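Local coordinates for 50S ribosomal protein L10 (PDB 1ZAV) that forms part of the ribosomal stalk, binding large-subunit rRNA and L7/L12 dimers, and probably helps the ribosome engage GTP-bound translation factors, at residues I25-F30 against T83-V88. Residues are numbered along the deposited sequence; the frame is centred on the assembly and turned at random.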
loop_
_atom_site.group_PDB
_atom_site.type_symbol
_atom_site.label_atom_id
_atom_site.label_comp_id
_atom_site.label_asym_id
_atom_site.label_seq_id
_atom_site.Cartn_x
_atom_site.Cartn_y
_atom_site.Cartn_z
ATOM N N ILE A 25 16.299 -15.531 -11.436
ATOM C CA ILE A 25 16.407 -16.753 -12.209
ATOM C C ILE A 25 14.942 -17.036 -12.542
ATOM O O ILE A 25 14.147 -17.323 -11.651
ATOM C CB ILE A 25 16.985 -17.952 -11.391
ATOM C CG1 ILE A 25 18.427 -17.660 -10.966
ATOM C CG2 ILE A 25 16.970 -19.215 -12.244
ATOM C CD1 ILE A 25 19.044 -18.747 -10.054
ATOM N N LEU A 26 14.575 -16.900 -13.811
ATOM C CA LEU A 26 13.208 -17.164 -14.235
ATOM C C LEU A 26 13.237 -18.257 -15.299
ATOM O O LEU A 26 14.003 -18.194 -16.267
ATOM C CB LEU A 26 12.547 -15.874 -14.757
ATOM C CG LEU A 26 11.095 -15.975 -15.245
ATOM C CD1 LEU A 26 10.417 -14.615 -15.199
ATOM C CD2 LEU A 26 11.077 -16.547 -16.647
ATOM N N PHE A 27 12.400 -19.274 -15.109
ATOM C CA PHE A 27 12.350 -20.401 -16.021
ATOM C C PHE A 27 11.226 -20.251 -17.016
ATOM O O PHE A 27 10.078 -20.061 -16.624
ATOM C CB PHE A 27 12.169 -21.675 -15.215
ATOM C CG PHE A 27 13.242 -21.874 -14.187
ATOM C CD1 PHE A 27 14.457 -22.458 -14.540
ATOM C CD2 PHE A 27 13.045 -21.462 -12.870
ATOM C CE1 PHE A 27 15.472 -22.634 -13.587
ATOM C CE2 PHE A 27 14.053 -21.633 -11.906
ATOM C CZ PHE A 27 15.266 -22.222 -12.272
ATOM N N ALA A 28 11.567 -20.362 -18.297
ATOM C CA ALA A 28 10.599 -20.207 -19.381
ATOM C C ALA A 28 10.603 -21.315 -20.430
ATOM O O ALA A 28 11.645 -21.894 -20.751
ATOM C CB ALA A 28 10.829 -18.869 -20.072
ATOM N N ASP A 29 9.418 -21.593 -20.964
ATOM C CA ASP A 29 9.240 -22.570 -22.029
ATOM C C ASP A 29 9.402 -21.722 -23.287
ATOM O O ASP A 29 8.569 -20.857 -23.554
ATOM C CB ASP A 29 7.826 -23.156 -21.981
ATOM C CG ASP A 29 7.507 -24.029 -23.182
ATOM O OD1 ASP A 29 8.229 -23.957 -24.201
ATOM O OD2 ASP A 29 6.515 -24.782 -23.113
ATOM N N PHE A 30 10.466 -21.953 -24.049
ATOM C CA PHE A 30 10.714 -21.168 -25.254
ATOM C C PHE A 30 10.572 -22.000 -26.531
ATOM O O PHE A 30 11.026 -21.597 -27.611
ATOM C CB PHE A 30 12.112 -20.547 -25.173
ATOM C CG PHE A 30 12.306 -19.345 -26.062
ATOM C CD1 PHE A 30 11.525 -18.204 -25.890
ATOM C CD2 PHE A 30 13.276 -19.352 -27.064
ATOM C CE1 PHE A 30 11.707 -17.079 -26.700
ATOM C CE2 PHE A 30 13.468 -18.232 -27.880
ATOM C CZ PHE A 30 12.680 -17.095 -27.698
ATOM N N THR A 83 13.752 -26.236 -21.038
ATOM C CA THR A 83 13.568 -24.971 -20.341
ATOM C C THR A 83 14.677 -23.961 -20.570
ATOM O O THR A 83 15.861 -24.285 -20.496
ATOM C CB THR A 83 13.448 -25.213 -18.831
ATOM O OG1 THR A 83 12.467 -26.229 -18.586
ATOM C CG2 THR A 83 13.038 -23.934 -18.118
ATOM N N ALA A 84 14.281 -22.727 -20.854
ATOM C CA ALA A 84 15.239 -21.656 -21.065
ATOM C C ALA A 84 15.324 -20.935 -19.735
ATOM O O ALA A 84 14.399 -21.011 -18.920
ATOM C CB ALA A 84 14.747 -20.712 -22.156
ATOM N N VAL A 85 16.423 -20.230 -19.503
ATOM C CA VAL A 85 16.580 -19.538 -18.245
ATOM C C VAL A 85 16.976 -18.076 -18.420
ATOM O O VAL A 85 17.908 -17.751 -19.158
ATOM C CB VAL A 85 17.628 -20.284 -17.354
ATOM C CG1 VAL A 85 19.017 -20.179 -17.946
ATOM C CG2 VAL A 85 17.614 -19.734 -15.980
ATOM N N LEU A 86 16.252 -17.202 -17.731
ATOM C CA LEU A 86 16.499 -15.766 -17.774
ATOM C C LEU A 86 17.093 -15.376 -16.431
ATOM O O LEU A 86 16.448 -15.539 -15.398
ATOM C CB LEU A 86 15.178 -15.020 -17.999
ATOM C CG LEU A 86 15.131 -13.494 -18.125
ATOM C CD1 LEU A 86 13.696 -13.067 -18.421
ATOM C CD2 LEU A 86 15.614 -12.835 -16.849
ATOM N N TYR A 87 18.321 -14.871 -16.424
ATOM C CA TYR A 87 18.919 -14.479 -15.161
ATOM C C TYR A 87 19.587 -13.128 -15.223
ATOM O O TYR A 87 20.001 -12.679 -16.296
ATOM C CB TYR A 87 19.884 -15.565 -14.653
ATOM C CG TYR A 87 21.033 -15.893 -15.570
ATOM C CD1 TYR A 87 22.143 -15.060 -15.655
ATOM C CD2 TYR A 87 21.026 -17.059 -16.325
ATOM C CE1 TYR A 87 23.226 -15.386 -16.465
ATOM C CE2 TYR A 87 22.101 -17.395 -17.141
ATOM C CZ TYR A 87 23.197 -16.555 -17.201
ATOM O OH TYR A 87 24.261 -16.902 -17.992
ATOM N N VAL A 88 19.646 -12.471 -14.069
ATOM C CA VAL A 88 20.244 -11.152 -13.943
ATOM C C VAL A 88 21.423 -11.192 -12.983
ATOM O O VAL A 88 21.309 -11.699 -11.867
ATOM C CB VAL A 88 19.213 -10.120 -13.425
ATOM C CG1 VAL A 88 19.894 -8.775 -13.165
ATOM C CG2 VAL A 88 18.089 -9.952 -14.452
#
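L26 and L86 form one antiparallel hydrogen-bonded pair and A28 and A84 the next, so four backbone bonds tie 25-30 to 83-88. L26 N gives to L86 O at 2.8 Å, and L86 N returns a nearly straight bond to L26 O. A28 N reaches A84 O nearly straight (177°), and A84 N gives to A28 O at 2.8 Å. L26 O also receives the CA-H of V85, at 3.5 Å from V85 CA.

These are two middle strands of the antiparallel sheet in the L10 N-terminal domain: 83-88 pairs onward with 53-58, and 24-28 with 114-119. Helix 5-19 packs against I25 and Y87 on one face and helix 94-106 against A28 on the other, which suits the apolar I25, L26, F27, V85 and L86.

On the face of I25, F27, V85 and Y87, the branched V85 serves two neighbours. Its CG2, anti to the backbone N (chi1 68° places CG1 between N and the carbonyl carbon), reaches I25 CG2 at 3.8 Å and approaches F27 CE1 obliquely. T83 CG2 lies 3.8 Å from F27 CB and sits at the edge of the F27 ring, near its plane, while T83 OG1 bonds to G81 O.

On the face of L26, A28, A84 and L86, small A84 admits F30, whose CB lies 4.0 Å from A84 CB; its ring runs on to stack with F33 and meet F55 edge-to-face. L26 and L86 touch through their CB atoms, and A28 rests on Y104 of helix 94-106.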